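Local structure of SVP1-like protein 2 (Kluyveromyces lactis, 4V16) at residues 78-83 against 88-93; 69-74 against 96-101; 308-313 against 317-322; 286-289 against 293-296. The protein binds phosphoinositides as a beta-propeller protein of the WD-repeat PROPPIN family, which probably brings it to membranes. All coordinates share one frame; numbering follows the deposited sequence.

Overall arrangement
The chain folds into seven four-stranded antiparallel sheets, the blades of a beta-propeller. Interactions 1 and 2 share one blade: interaction 1 joins its third and fourth strands, and interaction 2 packs its second strand against the first strand of the next blade. Their centres lie about 12 Å apart and they touch directly, H79 N approaching F70 O at 2.9 Å, a probable hydrogen bond. Interactions 4 and 3 are the inner and outer hairpins of the last blade, centres about 14 Å apart, and meet where L309 CD2 packs on W288 CH2 at 4.1 Å. Interactions 1 and 3 lie on opposite sides of the chain's centre, with centres about 43 Å apart.

Interaction 1. Residues 78-83 against 88-93; sequences LHIWDD and DITRVK
H79 turns its ring beside its own backbone N, CG anti to the carbonyl carbon (chi1 -59°), and D88 takes the same first torsion, which brings imidazole and carboxylate together. H79 ND1 gives D88 OD2 a weak hydrogen bond of 3.4 Å, with OD2 near the ring plane and the two flat groups 43° apart. The other oxygen, D88 OD1, sits at the edge of the W81 indole, in its plane, 3.2 Å from CE3. R91 runs alongside H79, its CG 3.5 Å from ND1. These four residues line one face of an antiparallel hairpin, the third and fourth strands of a propeller blade; H79 also stacks on F70 of the neighbouring second strand, 67-72. L78, I80, T90 and V92 point to the other face, where L78 and I80 reach strand 107-112 of the next blade. L78 and V92 exchange backbone hydrogen bonds, and I80 N donates to T90 O at 3.1 Å. The chain turns a corner at I89, whose N bonds to I80 O at 2.7 Å. There I89 CD1 rests on I80 CG2 at 3.9 Å, and I89 CG1 lies 4.0 Å from D82 CB; D82 OD1 itself is hydrogen-bonded to N66 ND2.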
loop_
_atom_site.group_PDB
_atom_site.type_symbol
_atom_site.label_atom_id
_atom_site.label_comp_id
_atom_site.label_asym_id
_atom_site.label_seq_id
_atom_site.Cartn_x
_atom_site.Cartn_y
_atom_site.Cartn_z
ATOM N N LEU A 78 16.267 -3.931 11.329
ATOM C CA LEU A 78 14.969 -3.274 11.408
ATOM C C LEU A 78 14.865 -2.480 12.706
ATOM O O LEU A 78 14.720 -3.058 13.784
ATOM C CB LEU A 78 13.834 -4.297 11.322
ATOM C CG LEU A 78 12.419 -3.755 11.555
ATOM C CD1 LEU A 78 12.067 -2.692 10.524
ATOM C CD2 LEU A 78 11.401 -4.883 11.531
ATOM N N HIS A 79 14.943 -1.158 12.599
ATOM C CA HIS A 79 14.839 -0.283 13.762
ATOM C C HIS A 79 13.390 0.077 14.061
ATOM O O HIS A 79 12.568 0.171 13.152
ATOM C CB HIS A 79 15.641 1.002 13.544
ATOM C CG HIS A 79 17.098 0.776 13.292
ATOM N ND1 HIS A 79 18.064 1.013 14.248
ATOM C CD2 HIS A 79 17.756 0.342 12.192
ATOM C CE1 HIS A 79 19.252 0.731 13.747
ATOM N NE2 HIS A 79 19.094 0.322 12.501
ATOM N N ILE A 80 13.087 0.267 15.343
ATOM C CA ILE A 80 11.834 0.881 15.763
ATOM C C ILE A 80 12.175 2.200 16.448
ATOM O O ILE A 80 12.603 2.224 17.602
ATOM C CB ILE A 80 11.020 -0.021 16.711
ATOM C CG1 ILE A 80 10.748 -1.383 16.066
ATOM C CG2 ILE A 80 9.708 0.653 17.089
ATOM C CD1 ILE A 80 9.917 -1.324 14.800
ATOM N N TRP A 81 11.985 3.291 15.716
ATOM C CA TRP A 81 12.415 4.615 16.146
ATOM C C TRP A 81 11.311 5.345 16.910
ATOM O O TRP A 81 10.155 5.362 16.488
ATOM C CB TRP A 81 12.851 5.425 14.919
ATOM C CG TRP A 81 13.325 6.825 15.193
ATOM C CD1 TRP A 81 12.599 7.975 15.076
ATOM C CD2 TRP A 81 14.640 7.220 15.600
ATOM N NE1 TRP A 81 13.378 9.062 15.394
ATOM C CE2 TRP A 81 14.635 8.625 15.719
ATOM C CE3 TRP A 81 15.818 6.523 15.881
ATOM C CZ2 TRP A 81 15.763 9.345 16.108
ATOM C CZ3 TRP A 81 16.938 7.240 16.267
ATOM C CH2 TRP A 81 16.902 8.636 16.377
ATOM N N ASP A 82 11.676 5.931 18.047
ATOM C CA ASP A 82 10.754 6.748 18.826
ATOM C C ASP A 82 10.915 8.205 18.406
ATOM O O ASP A 82 12.002 8.774 18.504
ATOM C CB ASP A 82 11.012 6.575 20.324
ATOM C CG ASP A 82 9.906 7.163 21.184
ATOM O OD1 ASP A 82 9.375 8.234 20.830
ATOM O OD2 ASP A 82 9.563 6.547 22.215
ATOM N N ASP A 83 9.821 8.803 17.950
ATOM C CA ASP A 83 9.867 10.112 17.308
ATOM C C ASP A 83 9.999 11.269 18.302
ATOM O O ASP A 83 10.417 12.365 17.925
ATOM C CB ASP A 83 8.611 10.303 16.450
ATOM C CG ASP A 83 8.711 11.494 15.522
ATOM O OD1 ASP A 83 9.845 11.924 15.220
ATOM O OD2 ASP A 83 7.652 11.995 15.085
ATOM N N ASP A 88 16.311 4.836 19.231
ATOM C CA ASP A 88 15.820 3.497 18.934
ATOM C C ASP A 88 15.108 2.905 20.144
ATOM O O ASP A 88 15.514 3.128 21.284
ATOM C CB ASP A 88 16.969 2.573 18.514
ATOM C CG ASP A 88 17.629 3.004 17.216
ATOM O OD1 ASP A 88 16.928 3.554 16.340
ATOM O OD2 ASP A 88 18.850 2.782 17.069
ATOM N N ILE A 89 14.039 2.160 19.886
ATOM C CA ILE A 89 13.387 1.370 20.921
ATOM C C ILE A 89 14.032 -0.011 20.937
ATOM O O ILE A 89 14.483 -0.486 21.979
ATOM C CB ILE A 89 11.871 1.257 20.688
ATOM C CG1 ILE A 89 11.236 2.650 20.723
ATOM C CG2 ILE A 89 11.232 0.358 21.742
ATOM C CD1 ILE A 89 9.760 2.674 20.395
ATOM N N THR A 90 14.070 -0.647 19.769
ATOM C CA THR A 90 14.799 -1.898 19.585
ATOM C C THR A 90 15.314 -2.022 18.157
ATOM O O THR A 90 14.979 -1.215 17.290
ATOM C CB THR A 90 13.926 -3.133 19.893
ATOM O OG1 THR A 90 12.646 -2.988 19.266
ATOM C CG2 THR A 90 13.743 -3.309 21.391
ATOM N N ARG A 91 16.138 -3.040 17.931
ATOM C CA ARG A 91 16.595 -3.397 16.596
ATOM C C ARG A 91 16.387 -4.892 16.395
ATOM O O ARG A 91 16.648 -5.684 17.300
ATOM C CB ARG A 91 18.062 -3.019 16.399
ATOM C CG ARG A 91 18.339 -1.532 16.585
ATOM C CD ARG A 91 19.310 -1.235 17.724
ATOM N NE ARG A 91 20.627 -0.847 17.231
ATOM C CZ ARG A 91 21.622 -0.420 18.004
ATOM N NH1 ARG A 91 21.456 -0.331 19.318
ATOM N NH2 ARG A 91 22.784 -0.084 17.462
ATOM N N VAL A 92 15.907 -5.267 15.214
ATOM C CA VAL A 92 15.615 -6.663 14.907
ATOM C C VAL A 92 16.496 -7.141 13.760
ATOM O O VAL A 92 16.589 -6.482 12.724
ATOM C CB VAL A 92 14.130 -6.856 14.545
ATOM C CG1 VAL A 92 13.846 -8.302 14.171
ATOM C CG2 VAL A 92 13.244 -6.430 15.708
ATOM N N LYS A 93 17.140 -8.288 13.955
ATOM C CA LYS A 93 18.036 -8.850 12.950
ATOM C C LYS A 93 17.256 -9.474 11.797
ATOM O O LYS A 93 16.361 -10.293 12.015
ATOM C CB LYS A 93 18.955 -9.884 13.583
#

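Interaction 2. Residues 69-74 against 96-101; sequences AFVSTK and AAVKDL
V71 and V98 meet tip to tip, each reaching out from its own sheet toward the other. V98 CG2 comes against both methyls of V71, 3.9 Å from CG2 and 4.0 Å from CG1. Both valines hold CG1 opposite the backbone N (chi1 -177° for V71 and 179° for V98), and in each CG2 turns to the backbone N side, where the two CG2 methyls face one another. L101 enters next to this pair: its CD2 lies 4.3 Å from A69 CB and also approaches V71 CG2. No hydrogen bond crosses, because this is packing between blades of a beta-propeller: strand 67-72 is second in its sheet and strand 98-103 is first in the following one. The short strand axes run antiparallel 9.7 Å apart, a face-to-face spacing that side chains fill, about twice that between bonded strands. F70 points away from strand 98-103. T58 touches both V71 and V98, and L94 also packs on V71. Just before L101, K99 and D100 both face S111, a classic beta bulge within the blade that V98 and L101 belong to.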
loop_
_atom_site.group_PDB
_atom_site.type_symbol
_atom_site.label_atom_id
_atom_site.label_comp_id
_atom_site.label_asym_id
_atom_site.label_seq_id
_atom_site.Cartn_x
_atom_site.Cartn_y
_atom_site.Cartn_z
ATOM N N ALA A 69 9.181 2.842 11.947
ATOM C CA ALA A 69 10.011 1.674 11.674
ATOM C C ALA A 69 10.719 1.834 10.339
ATOM O O ALA A 69 10.076 2.074 9.316
ATOM C CB ALA A 69 9.171 0.408 11.674
ATOM N N PHE A 70 12.044 1.708 10.352
ATOM C CA PHE A 70 12.827 1.758 9.124
ATOM C C PHE A 70 13.866 0.643 9.102
ATOM O O PHE A 70 14.284 0.146 10.148
ATOM C CB PHE A 70 13.503 3.125 8.961
ATOM C CG PHE A 70 14.544 3.427 10.005
ATOM C CD1 PHE A 70 15.860 3.035 9.825
ATOM C CD2 PHE A 70 14.208 4.120 11.157
ATOM C CE1 PHE A 70 16.822 3.317 10.781
ATOM C CE2 PHE A 70 15.166 4.406 12.117
ATOM C CZ PHE A 70 16.474 4.004 11.928
ATOM N N VAL A 71 14.264 0.252 7.894
ATOM C CA VAL A 71 15.263 -0.791 7.699
ATOM C C VAL A 71 16.601 -0.172 7.312
ATOM O O VAL A 71 16.669 0.653 6.401
ATOM C CB VAL A 71 14.834 -1.786 6.605
ATOM C CG1 VAL A 71 15.853 -2.908 6.473
ATOM C CG2 VAL A 71 13.453 -2.352 6.910
ATOM N N SER A 72 17.663 -0.572 8.007
ATOM C CA SER A 72 19.004 -0.105 7.678
ATOM C C SER A 72 19.561 -0.913 6.513
ATOM O O SER A 72 19.819 -2.110 6.644
ATOM C CB SER A 72 19.932 -0.211 8.889
ATOM O OG SER A 72 21.214 0.317 8.592
ATOM N N THR A 73 19.735 -0.254 5.370
ATOM C CA THR A 73 20.258 -0.911 4.178
ATOM C C THR A 73 21.634 -1.513 4.447
ATOM O O THR A 73 21.904 -2.661 4.091
ATOM C CB THR A 73 20.329 0.077 3.020
ATOM N N LYS A 74 22.494 -0.732 5.094
ATOM C CA LYS A 74 23.869 -1.142 5.350
ATOM C C LYS A 74 23.957 -2.359 6.272
ATOM O O LYS A 74 24.457 -3.414 5.874
ATOM C CB LYS A 74 24.654 0.022 5.947
ATOM N N ALA A 96 17.353 -11.558 5.193
ATOM C CA ALA A 96 17.292 -11.311 3.755
ATOM C C ALA A 96 16.823 -9.887 3.470
ATOM O O ALA A 96 16.565 -9.113 4.392
ATOM C CB ALA A 96 16.373 -12.316 3.084
ATOM N N ALA A 97 16.715 -9.549 2.189
ATOM C CA ALA A 97 16.277 -8.220 1.778
ATOM C C ALA A 97 14.780 -8.049 1.996
ATOM O O ALA A 97 13.988 -8.934 1.671
ATOM C CB ALA A 97 16.629 -7.972 0.320
ATOM N N VAL A 98 14.397 -6.899 2.541
ATOM C CA VAL A 98 12.995 -6.601 2.800
ATOM C C VAL A 98 12.274 -6.228 1.507
ATOM O O VAL A 98 12.807 -5.485 0.682
ATOM C CB VAL A 98 12.851 -5.457 3.821
ATOM C CG1 VAL A 98 11.381 -5.138 4.077
ATOM C CG2 VAL A 98 13.549 -5.826 5.122
ATOM N N LYS A 99 11.060 -6.751 1.344
ATOM C CA LYS A 99 10.239 -6.479 0.169
ATOM C C LYS A 99 9.005 -5.669 0.560
ATOM O O LYS A 99 8.553 -4.804 -0.191
ATOM C CB LYS A 99 9.832 -7.780 -0.506
ATOM N N ASP A 100 8.469 -5.958 1.741
ATOM C CA ASP A 100 7.308 -5.247 2.267
ATOM C C ASP A 100 7.401 -5.127 3.783
ATOM O O ASP A 100 8.103 -5.903 4.433
ATOM C CB ASP A 100 6.006 -5.959 1.880
ATOM C CG ASP A 100 5.490 -5.544 0.510
ATOM O OD1 ASP A 100 5.629 -4.355 0.145
ATOM O OD2 ASP A 100 4.931 -6.411 -0.197
ATOM N N LEU A 101 6.687 -4.153 4.336
ATOM C CA LEU A 101 6.683 -3.927 5.774
ATOM C C LEU A 101 5.344 -3.344 6.216
ATOM O O LEU A 101 4.800 -2.454 5.561
ATOM C CB LEU A 101 7.830 -2.996 6.172
ATOM C CG LEU A 101 7.977 -2.678 7.661
ATOM C CD1 LEU A 101 8.196 -3.945 8.472
ATOM C CD2 LEU A 101 9.124 -1.703 7.880
#

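Interaction 3. Residues 308-313 against 317-322; sequences KLNYND and VWWLQL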
loop_
_atom_site.group_PDB
_atom_site.type_symbol
_atom_site.label_atom_id
_atom_site.label_comp_id
_atom_site.label_asym_id
_atom_site.label_seq_id
_atom_site.Cartn_x
_atom_site.Cartn_y
_atom_site.Cartn_z
ATOM N N LYS A 308 -10.133 15.684 -7.634
ATOM C CA LYS A 308 -11.505 15.724 -7.132
ATOM C C LYS A 308 -12.377 14.775 -7.947
ATOM O O LYS A 308 -12.347 14.793 -9.177
ATOM C CB LYS A 308 -12.073 17.145 -7.189
ATOM C CG LYS A 308 -13.501 17.277 -6.649
ATOM C CD LYS A 308 -13.566 17.033 -5.143
ATOM C CE LYS A 308 -15.000 16.919 -4.645
ATOM N NZ LYS A 308 -15.774 18.179 -4.827
ATOM N N LEU A 309 -13.148 13.946 -7.252
ATOM C CA LEU A 309 -14.061 13.016 -7.905
ATOM C C LEU A 309 -15.460 13.619 -7.952
ATOM O O LEU A 309 -16.200 13.565 -6.970
ATOM C CB LEU A 309 -14.072 11.673 -7.171
ATOM C CG LEU A 309 -14.949 10.568 -7.763
ATOM C CD1 LEU A 309 -14.568 10.267 -9.204
ATOM C CD2 LEU A 309 -14.847 9.308 -6.918
ATOM N N ASN A 310 -15.813 14.195 -9.097
ATOM C CA ASN A 310 -17.084 14.897 -9.253
ATOM C C ASN A 310 -18.215 13.977 -9.701
ATOM O O ASN A 310 -17.973 12.938 -10.313
ATOM C CB ASN A 310 -16.931 16.043 -10.252
ATOM C CG ASN A 310 -16.151 17.213 -9.685
ATOM O OD1 ASN A 310 -16.350 17.609 -8.536
ATOM N ND2 ASN A 310 -15.255 17.771 -10.491
ATOM N N TYR A 311 -19.446 14.376 -9.397
ATOM C CA TYR A 311 -20.628 13.609 -9.773
ATOM C C TYR A 311 -21.759 14.531 -10.211
ATOM O O TYR A 311 -22.104 15.484 -9.511
ATOM C CB TYR A 311 -21.095 12.730 -8.610
ATOM C CG TYR A 311 -22.299 11.876 -8.938
ATOM C CD1 TYR A 311 -22.186 10.781 -9.782
ATOM C CD2 TYR A 311 -23.549 12.161 -8.400
ATOM C CE1 TYR A 311 -23.281 9.994 -10.087
ATOM C CE2 TYR A 311 -24.652 11.379 -8.699
ATOM C CZ TYR A 311 -24.511 10.297 -9.543
ATOM O OH TYR A 311 -25.598 9.510 -9.849
ATOM N N ASN A 312 -22.324 14.241 -11.379
ATOM C CA ASN A 312 -23.481 14.965 -11.885
ATOM C C ASN A 312 -24.753 14.160 -11.639
ATOM O O ASN A 312 -25.015 13.169 -12.323
ATOM C CB ASN A 312 -23.312 15.262 -13.376
ATOM C CG ASN A 312 -24.459 16.074 -13.944
ATOM O OD1 ASN A 312 -25.270 16.635 -13.206
ATOM N ND2 ASN A 312 -24.527 16.148 -15.268
ATOM N N ASP A 313 -25.538 14.588 -10.654
ATOM C CA ASP A 313 -26.740 13.862 -10.257
ATOM C C ASP A 313 -27.813 13.900 -11.344
ATOM O O ASP A 313 -28.682 13.027 -11.399
ATOM C CB ASP A 313 -27.290 14.430 -8.959
ATOM N N VAL A 317 -23.405 10.730 -13.844
ATOM C CA VAL A 317 -22.077 10.498 -14.409
ATOM C C VAL A 317 -20.968 11.052 -13.516
ATOM O O VAL A 317 -21.090 12.143 -12.956
ATOM C CB VAL A 317 -21.940 11.132 -15.808
ATOM C CG1 VAL A 317 -22.764 10.359 -16.825
ATOM C CG2 VAL A 317 -22.349 12.599 -15.779
ATOM N N TRP A 318 -19.889 10.283 -13.393
ATOM C CA TRP A 318 -18.716 10.702 -12.633
ATOM C C TRP A 318 -17.635 11.231 -13.571
ATOM O O TRP A 318 -17.544 10.802 -14.722
ATOM C CB TRP A 318 -18.150 9.539 -11.820
ATOM C CG TRP A 318 -19.096 8.919 -10.844
ATOM C CD1 TRP A 318 -20.062 7.991 -11.108
ATOM C CD2 TRP A 318 -19.149 9.162 -9.434
ATOM N NE1 TRP A 318 -20.716 7.646 -9.951
ATOM C CE2 TRP A 318 -20.175 8.351 -8.909
ATOM C CE3 TRP A 318 -18.429 9.987 -8.567
ATOM C CZ2 TRP A 318 -20.501 8.347 -7.556
ATOM C CZ3 TRP A 318 -18.754 9.981 -7.223
ATOM C CH2 TRP A 318 -19.781 9.167 -6.731
ATOM N N TRP A 319 -16.812 12.151 -13.075
ATOM C CA TRP A 319 -15.655 12.612 -13.835
ATOM C C TRP A 319 -14.558 13.118 -12.899
ATOM O O TRP A 319 -14.839 13.705 -11.852
ATOM C CB TRP A 319 -16.063 13.699 -14.840
ATOM C CG TRP A 319 -16.042 15.106 -14.313
ATOM C CD1 TRP A 319 -14.961 15.939 -14.233
ATOM C CD2 TRP A 319 -17.159 15.854 -13.818
ATOM N NE1 TRP A 319 -15.335 17.153 -13.710
ATOM C CE2 TRP A 319 -16.679 17.127 -13.448
ATOM C CE3 TRP A 319 -18.517 15.570 -13.648
ATOM C CZ2 TRP A 319 -17.509 18.112 -12.916
ATOM C CZ3 TRP A 319 -19.339 16.549 -13.119
ATOM C CH2 TRP A 319 -18.833 17.804 -12.761
ATOM N N LEU A 320 -13.309 12.873 -13.286
ATOM C CA LEU A 320 -12.153 13.264 -12.486
ATOM C C LEU A 320 -11.603 14.621 -12.912
ATOM O O LEU A 320 -11.629 14.973 -14.091
ATOM C CB LEU A 320 -11.053 12.207 -12.597
ATOM C CG LEU A 320 -11.239 10.943 -11.759
ATOM C CD1 LEU A 320 -10.312 9.843 -12.252
ATOM C CD2 LEU A 320 -10.983 11.241 -10.290
ATOM N N GLN A 321 -11.097 15.372 -11.938
ATOM C CA GLN A 321 -10.529 16.689 -12.188
ATOM C C GLN A 321 -9.242 16.877 -11.393
ATOM O O GLN A 321 -9.222 16.684 -10.177
ATOM C CB GLN A 321 -11.536 17.780 -11.824
ATOM C CG GLN A 321 -11.137 19.177 -12.271
ATOM C CD GLN A 321 -12.053 20.252 -11.714
ATOM O OE1 GLN A 321 -12.833 20.007 -10.793
ATOM N NE2 GLN A 321 -11.962 21.454 -12.275
ATOM N N LEU A 322 -8.172 17.254 -12.087
ATOM C CA LEU A 322 -6.889 17.520 -11.446
ATOM C C LEU A 322 -6.831 18.969 -10.981
ATOM O O LEU A 322 -6.638 19.879 -11.787
ATOM C CB LEU A 322 -5.736 17.221 -12.407
ATOM C CG LEU A 322 -4.324 17.526 -11.902
ATOM C CD1 LEU A 322 -4.014 16.745 -10.635
ATOM C CD2 LEU A 322 -3.295 17.218 -12.978
#
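N310 and W319 form a hydrogen-bonded pair in the outer antiparallel hairpin of the last propeller blade, and the asparagine side chain lies across the indole. Its CB sits over the centre of the six-membered ring of W319, 3.3 Å from the centroid, a CH-pi contact only 10° off the normal. W319 offers this face because its CG stands between the backbone N and the carbonyl carbon (chi1 88°), which folds the ring back over the neighbouring strand. One bond further out, N310 CG passes W319 CZ2 at 3.6 Å. At the tip, N310 ND2 lies near W319 NE1, but both are donors; its partner is Q321 OE1, reached by a weak hydrogen bond of 3.3 Å. Backbone bonds at the K308-Q321, N310-W319 and N312-V317 pairs hold the strands in register. On the opposite face of the sheet, Y311 CB lies over the six-membered ring of W318, 4.0 Å from its centroid, while the two aromatic groups meet obliquely, the tyrosine and pyrrole planes 47° apart. L309 CG touches W318 CE3 at 3.6 Å, and C271 of the preceding blade packs on both residues. Y311 CD1 stands above the W318 indole, 3.3 Å from CE2.

Interaction 4. Residues 286-289 against 293-296; sequences IAWI and GLVI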
loop_
_atom_site.group_PDB
_atom_site.type_symbol
_atom_site.label_atom_id
_atom_site.label_comp_id
_atom_site.label_asym_id
_atom_site.label_seq_id
_atom_site.Cartn_x
_atom_site.Cartn_y
_atom_site.Cartn_z
ATOM N N ILE A 286 -1.333 5.782 -4.653
ATOM C CA ILE A 286 -2.605 6.478 -4.532
ATOM C C ILE A 286 -2.971 6.678 -3.064
ATOM O O ILE A 286 -2.654 5.841 -2.218
ATOM C CB ILE A 286 -3.745 5.700 -5.224
ATOM C CG1 ILE A 286 -3.338 5.252 -6.632
ATOM C CG2 ILE A 286 -5.003 6.552 -5.294
ATOM C CD1 ILE A 286 -4.199 4.137 -7.175
ATOM N N ALA A 287 -3.642 7.788 -2.769
ATOM C CA ALA A 287 -4.157 8.042 -1.429
ATOM C C ALA A 287 -5.468 8.813 -1.492
ATOM O O ALA A 287 -5.539 9.886 -2.089
ATOM C CB ALA A 287 -3.142 8.806 -0.605
ATOM N N TRP A 288 -6.504 8.251 -0.881
ATOM C CA TRP A 288 -7.775 8.947 -0.737
ATOM C C TRP A 288 -7.716 9.921 0.433
ATOM O O TRP A 288 -7.446 9.524 1.565
ATOM C CB TRP A 288 -8.915 7.955 -0.523
ATOM C CG TRP A 288 -9.238 7.118 -1.718
ATOM C CD1 TRP A 288 -8.606 5.979 -2.118
ATOM C CD2 TRP A 288 -10.288 7.348 -2.664
ATOM N NE1 TRP A 288 -9.194 5.485 -3.257
ATOM C CE2 TRP A 288 -10.230 6.308 -3.613
ATOM C CE3 TRP A 288 -11.271 8.332 -2.800
ATOM C CZ2 TRP A 288 -11.117 6.226 -4.686
ATOM C CZ3 TRP A 288 -12.150 8.250 -3.865
ATOM C CH2 TRP A 288 -12.067 7.203 -4.794
ATOM N N ILE A 289 -7.969 11.195 0.156
ATOM C CA ILE A 289 -7.994 12.216 1.201
ATOM C C ILE A 289 -9.420 12.433 1.695
ATOM O O ILE A 289 -9.642 13.096 2.708
ATOM C CB ILE A 289 -7.408 13.552 0.707
ATOM C CG1 ILE A 289 -8.157 14.048 -0.535
ATOM C CG2 ILE A 289 -5.928 13.381 0.406
ATOM C CD1 ILE A 289 -7.758 15.434 -0.976
ATOM N N GLY A 293 -11.914 12.567 -2.904
ATOM C CA GLY A 293 -10.622 13.172 -3.183
ATOM C C GLY A 293 -9.480 12.176 -3.131
ATOM O O GLY A 293 -9.389 11.380 -2.196
ATOM N N LEU A 294 -8.612 12.225 -4.139
ATOM C CA LEU A 294 -7.431 11.369 -4.202
ATOM C C LEU A 294 -6.158 12.195 -4.273
ATOM O O LEU A 294 -6.185 13.365 -4.661
ATOM C CB LEU A 294 -7.479 10.440 -5.418
ATOM C CG LEU A 294 -8.534 9.338 -5.458
ATOM C CD1 LEU A 294 -9.891 9.896 -5.857
ATOM C CD2 LEU A 294 -8.102 8.245 -6.422
ATOM N N VAL A 295 -5.044 11.570 -3.908
ATOM C CA VAL A 295 -3.729 12.160 -4.109
ATOM C C VAL A 295 -2.781 11.115 -4.692
ATOM O O VAL A 295 -2.614 10.033 -4.126
ATOM C CB VAL A 295 -3.143 12.721 -2.798
ATOM C CG1 VAL A 295 -1.710 13.199 -3.008
ATOM C CG2 VAL A 295 -4.001 13.863 -2.281
ATOM N N ILE A 296 -2.171 11.446 -5.828
ATOM C CA ILE A 296 -1.157 10.595 -6.445
ATOM C C ILE A 296 0.223 11.167 -6.151
ATOM O O ILE A 296 0.524 12.293 -6.545
ATOM C CB ILE A 296 -1.340 10.484 -7.973
ATOM C CG1 ILE A 296 -2.765 10.052 -8.326
ATOM C CG2 ILE A 296 -0.328 9.507 -8.563
ATOM C CD1 ILE A 296 -3.168 8.699 -7.775
#
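The W288 indole carries L294 on one face: L294 CG stands over the centre of the ring system, and its CD1 makes a CH-pi contact 3.6 Å from the centroid of the six-membered ring, 19° off the normal. G293 O approaches the same indole obliquely, 3.6 Å from CE3. The NE1 group of W288 turns to the preceding blade and hydrogen-bonds to R231 O, so the ring is held both by its polar atom and by the leucine on its face. L294 lies alongside W288, pointing the same way; a chi1 of -68° sets its branch beside the backbone N, with CG over the indole. Its other methyl, CD2, meets I286 CG2 at 3.7 Å, and I286 CG1 touches I296 CD1 at 3.6 Å; A240 of the preceding blade packs against I286, W288 and L294. Strands 285-288 and 293-298 form the inner antiparallel hairpin of the last propeller blade. A287 and V295 are its hydrogen-bonded pair, A287 N reaching V295 O at 2.8 Å, and their side chains point to the other face. Near the turn I289 N bonds to G293 O at 2.8 Å, and the I289 and V295 side chains cross at about a right angle. I286 N donates to D229 OD2, and I286 O accepts from R231 NE. Chemically the hairpin thus meets the preceding blade in two ways: an apolar layer of isoleucine, leucine and indole covers A240, while hydrogen bonds to D229 and R231 satisfy polar groups that this buried interface encloses.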